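Local coordinates for protein transcriptional regulator, LRP/AsnC family (Neisseria meningitidis, PDB 2P5V) that probably binds specific DNA sequences as a transcriptional regulator of the Lrp/AsnC family and also binds calcium ions, at residues N120-F125 with S141-K146. Residues are numbered along the deposited sequence; the frame is centred on the assembly and turned at random.
Sequences NAFSHF and SSFVLK
One face of the Phe122 ring receives the rim of the Phe143 ring, while Ser141 OG sits at the Phe122 edge, near its plane. The aromatic pair is T-shaped: the planes meet at 83° and the ring centroids lie 4.9 Å apart. Phe143 CE1 stands 3.7 Å above the Phe122 plane, over its centre, and the closest atoms of the two rings are Phe143 CZ and Phe122 CE2, 3.5 Å apart. The CE1–CZ side of the Phe143 ring does the touching, consistent with a CH-pi contribution. At the rim of Phe122, Ser141 OG lies 3.3 Å from Phe122 CZ and Ser141 CB 3.6 Å from the same atom; no hydrogen bond links the two segments.

Phe122 holds CG anti to its backbone N (chi1 179°), extending the ring from the helix toward the strand, and Phe143 projects its ring from the opposite direction. The CA atoms of Phe122 and Ser141, the nearest such pair, remain 10.1 Å apart, so side chains alone bridge helix and strand. This is helix-on-sheet packing in the α/β-sandwich ligand-binding domain of the Lrp/AsnC family: helix 119-130 lies against the antiparallel sheet, whose outermost strand within the chain, 136-150, supplies Ser141 and Phe143. Leu70 of neighbouring strand 70-78 touches both phenylalanines, and Phe116 adds another edge-to-face partner to Phe122. Other subunits also pack on the pair, with Leu145 of one neighbouring subunit on Phe122 and Thr105 of another touching both rings.

Within the helix, Asn120 O accepts from His124 N and, at 3.2 Å, from His124 ND1; the two donors reach it from opposite faces of the carbonyl plane, and the ND1 bond (N-H...O angle 153°) ties the imidazole back to its own helix.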
ATOM      1  N   ASN G 120       7.563  22.312  13.990  1.00 44.10           N
ATOM      2  CA  ASN G 120       8.362  22.075  15.199  1.00 40.70           C
ATOM      3  C   ASN G 120       7.525  21.616  16.376  1.00 43.27           C
ATOM      4  O   ASN G 120       7.914  20.703  17.104  1.00 41.07           O
ATOM      5  CB  ASN G 120       9.080  23.350  15.643  1.00 45.88           C
ATOM      6  CG  ASN G 120      10.407  23.518  14.995  1.00 52.92           C
ATOM      7  OD1 ASN G 120      10.953  22.573  14.435  1.00 68.00           O
ATOM      8  ND2 ASN G 120      10.961  24.726  15.076  1.00 58.27           N
ATOM      9  N   ALA G 121       6.410  22.306  16.597  1.00 45.67           N
ATOM     10  CA  ALA G 121       5.479  21.926  17.649  1.00 44.70           C
ATOM     11  C   ALA G 121       4.835  20.581  17.310  1.00 43.57           C
ATOM     12  O   ALA G 121       4.632  19.744  18.191  1.00 46.15           O
ATOM     13  CB  ALA G 121       4.435  23.002  17.849  1.00 45.73           C
ATOM     14  N   PHE G 122       4.538  20.355  16.034  1.00 43.63           N
ATOM     15  CA  PHE G 122       3.980  19.064  15.627  1.00 45.17           C
ATOM     16  C   PHE G 122       4.972  17.950  15.967  1.00 44.61           C
ATOM     17  O   PHE G 122       4.623  16.925  16.557  1.00 46.67           O
ATOM     18  CB  PHE G 122       3.637  19.031  14.138  1.00 44.17           C
ATOM     19  CG  PHE G 122       3.091  17.713  13.699  1.00 45.99           C
ATOM     20  CD1 PHE G 122       1.804  17.347  14.046  1.00 49.03           C
ATOM     21  CD2 PHE G 122       3.878  16.809  13.003  1.00 41.65           C
ATOM     22  CE1 PHE G 122       1.300  16.110  13.688  1.00 48.70           C
ATOM     23  CE2 PHE G 122       3.379  15.578  12.646  1.00 41.45           C
ATOM     24  CZ  PHE G 122       2.095  15.227  12.990  1.00 43.86           C
ATOM     25  N   SER G 123       6.220  18.191  15.602  1.00 41.69           N
ATOM     26  CA  SER G 123       7.295  17.270  15.849  1.00 40.15           C
ATOM     27  C   SER G 123       7.472  16.931  17.337  1.00 43.20           C
ATOM     28  O   SER G 123       7.671  15.772  17.679  1.00 38.30           O
ATOM     29  CB  SER G 123       8.583  17.846  15.290  1.00 39.60           C
ATOM     30  OG  SER G 123       9.663  17.018  15.656  1.00 47.64           O
ATOM     31  N   HIS G 124       7.411  17.936  18.203  1.00 45.06           N
ATOM     32  CA  HIS G 124       7.523  17.701  19.649  1.00 51.30           C
ATOM     33  C   HIS G 124       6.380  16.834  20.156  1.00 46.58           C
ATOM     34  O   HIS G 124       6.596  15.901  20.932  1.00 39.77           O
ATOM     35  CB  HIS G 124       7.555  19.018  20.431  1.00 48.28           C
ATOM     36  CG  HIS G 124       8.932  19.548  20.655  1.00 60.28           C
ATOM     37  ND1 HIS G 124       9.526  20.465  19.812  1.00 68.88           N
ATOM     38  CD2 HIS G 124       9.840  19.285  21.623  1.00 65.05           C
ATOM     39  CE1 HIS G 124      10.737  20.749  20.256  1.00 66.37           C
ATOM     40  NE2 HIS G 124      10.952  20.046  21.353  1.00 70.90           N
ATOM     41  N   PHE G 125       5.164  17.159  19.732  1.00 39.95           N
ATOM     42  CA  PHE G 125       3.997  16.363  20.102  1.00 45.26           C
ATOM     43  C   PHE G 125       4.157  14.906  19.674  1.00 47.21           C
ATOM     44  O   PHE G 125       4.120  13.998  20.497  1.00 49.46           O
ATOM     45  CB  PHE G 125       2.729  16.944  19.481  1.00 46.22           C
ATOM     46  CG  PHE G 125       1.524  16.090  19.688  1.00 49.55           C
ATOM     47  CD1 PHE G 125       1.018  15.896  20.963  1.00 49.18           C
ATOM     48  CD2 PHE G 125       0.914  15.448  18.622  1.00 47.49           C
ATOM     49  CE1 PHE G 125      -0.084  15.097  21.175  1.00 47.86           C
ATOM     50  CE2 PHE G 125      -0.202  14.643  18.828  1.00 54.54           C
ATOM     51  CZ  PHE G 125      -0.699  14.470  20.103  1.00 56.97           C
ATOM     52  N   SER G 141       1.029  11.004   9.219  1.00 41.43           N
ATOM     53  CA  SER G 141       0.250  12.216   9.237  1.00 45.71           C
ATOM     54  C   SER G 141       0.230  12.927   7.901  1.00 49.02           C
ATOM     55  O   SER G 141       1.207  12.889   7.136  1.00 46.25           O
ATOM     56  CB  SER G 141       0.806  13.170  10.288  1.00 46.11           C
ATOM     57  OG  SER G 141       0.779  12.564  11.564  1.00 47.39           O
ATOM     58  N   SER G 142      -0.908  13.567   7.648  1.00 42.69           N
ATOM     59  CA  SER G 142      -1.097  14.469   6.522  1.00 47.97           C
ATOM     60  C   SER G 142      -1.543  15.806   7.072  1.00 47.55           C
ATOM     61  O   SER G 142      -2.007  15.900   8.211  1.00 47.51           O
ATOM     62  CB  SER G 142      -2.154  13.933   5.579  1.00 47.75           C
ATOM     63  OG  SER G 142      -1.760  12.683   5.043  1.00 61.94           O
ATOM     64  N   PHE G 143      -1.413  16.839   6.250  1.00 44.33           N
ATOM     65  CA  PHE G 143      -1.653  18.187   6.699  1.00 45.72           C
ATOM     66  C   PHE G 143      -2.493  18.931   5.680  1.00 42.46           C
ATOM     67  O   PHE G 143      -2.419  18.672   4.482  1.00 46.92           O
ATOM     68  CB  PHE G 143      -0.316  18.913   6.928  1.00 45.53           C
ATOM     69  CG  PHE G 143       0.622  18.176   7.847  1.00 47.26           C
ATOM     70  CD1 PHE G 143       0.569  18.363   9.226  1.00 48.41           C
ATOM     71  CD2 PHE G 143       1.549  17.280   7.332  1.00 49.40           C
ATOM     72  CE1 PHE G 143       1.424  17.669  10.078  1.00 49.68           C
ATOM     73  CE2 PHE G 143       2.394  16.569   8.171  1.00 36.94           C
ATOM     74  CZ  PHE G 143       2.342  16.775   9.551  1.00 47.77           C
ATOM     75  N   VAL G 144      -3.277  19.877   6.166  1.00 47.37           N
ATOM     76  CA  VAL G 144      -4.184  20.612   5.305  1.00 45.46           C
ATOM     77  C   VAL G 144      -3.427  21.619   4.444  1.00 42.42           C
ATOM     78  O   VAL G 144      -2.736  22.506   4.964  1.00 47.79           O
ATOM     79  CB  VAL G 144      -5.251  21.341   6.111  1.00 46.56           C
ATOM     80  CG1 VAL G 144      -6.235  22.071   5.151  1.00 45.25           C
ATOM     81  CG2 VAL G 144      -5.960  20.354   7.005  1.00 39.61           C
ATOM     82  N   LEU G 145      -3.545  21.449   3.128  1.00 44.84           N
ATOM     83  CA  LEU G 145      -3.082  22.438   2.164  1.00 45.17           C
ATOM     84  C   LEU G 145      -4.134  23.522   1.988  1.00 42.94           C
ATOM     85  O   LEU G 145      -3.817  24.676   1.717  1.00 45.58           O
ATOM     86  CB  LEU G 145      -2.823  21.797   0.800  1.00 45.54           C
ATOM     87  CG  LEU G 145      -1.729  20.733   0.727  1.00 57.35           C
ATOM     88  CD1 LEU G 145      -1.777  20.049  -0.618  1.00 57.65           C
ATOM     89  CD2 LEU G 145      -0.360  21.348   0.972  1.00 57.92           C
ATOM     90  N   LYS G 146      -5.398  23.144   2.094  1.00 44.33           N
ATOM     91  CA  LYS G 146      -6.465  24.083   1.828  1.00 42.40           C
ATOM     92  C   LYS G 146      -7.763  23.540   2.370  1.00 44.62           C
ATOM     93  O   LYS G 146      -8.068  22.365   2.184  1.00 43.29           O
ATOM     94  CB  LYS G 146      -6.570  24.345   0.320  1.00 42.22           C
ATOM     95  CG  LYS G 146      -7.583  25.405  -0.046  1.00 45.54           C
ATOM     96  CD  LYS G 146      -7.487  25.788  -1.519  1.00 47.30           C
ATOM     97  CE  LYS G 146      -8.556  26.821  -1.885  1.00 53.79           C
ATOM     98  NZ  LYS G 146      -8.325  27.417  -3.232  1.00 53.28           N
TER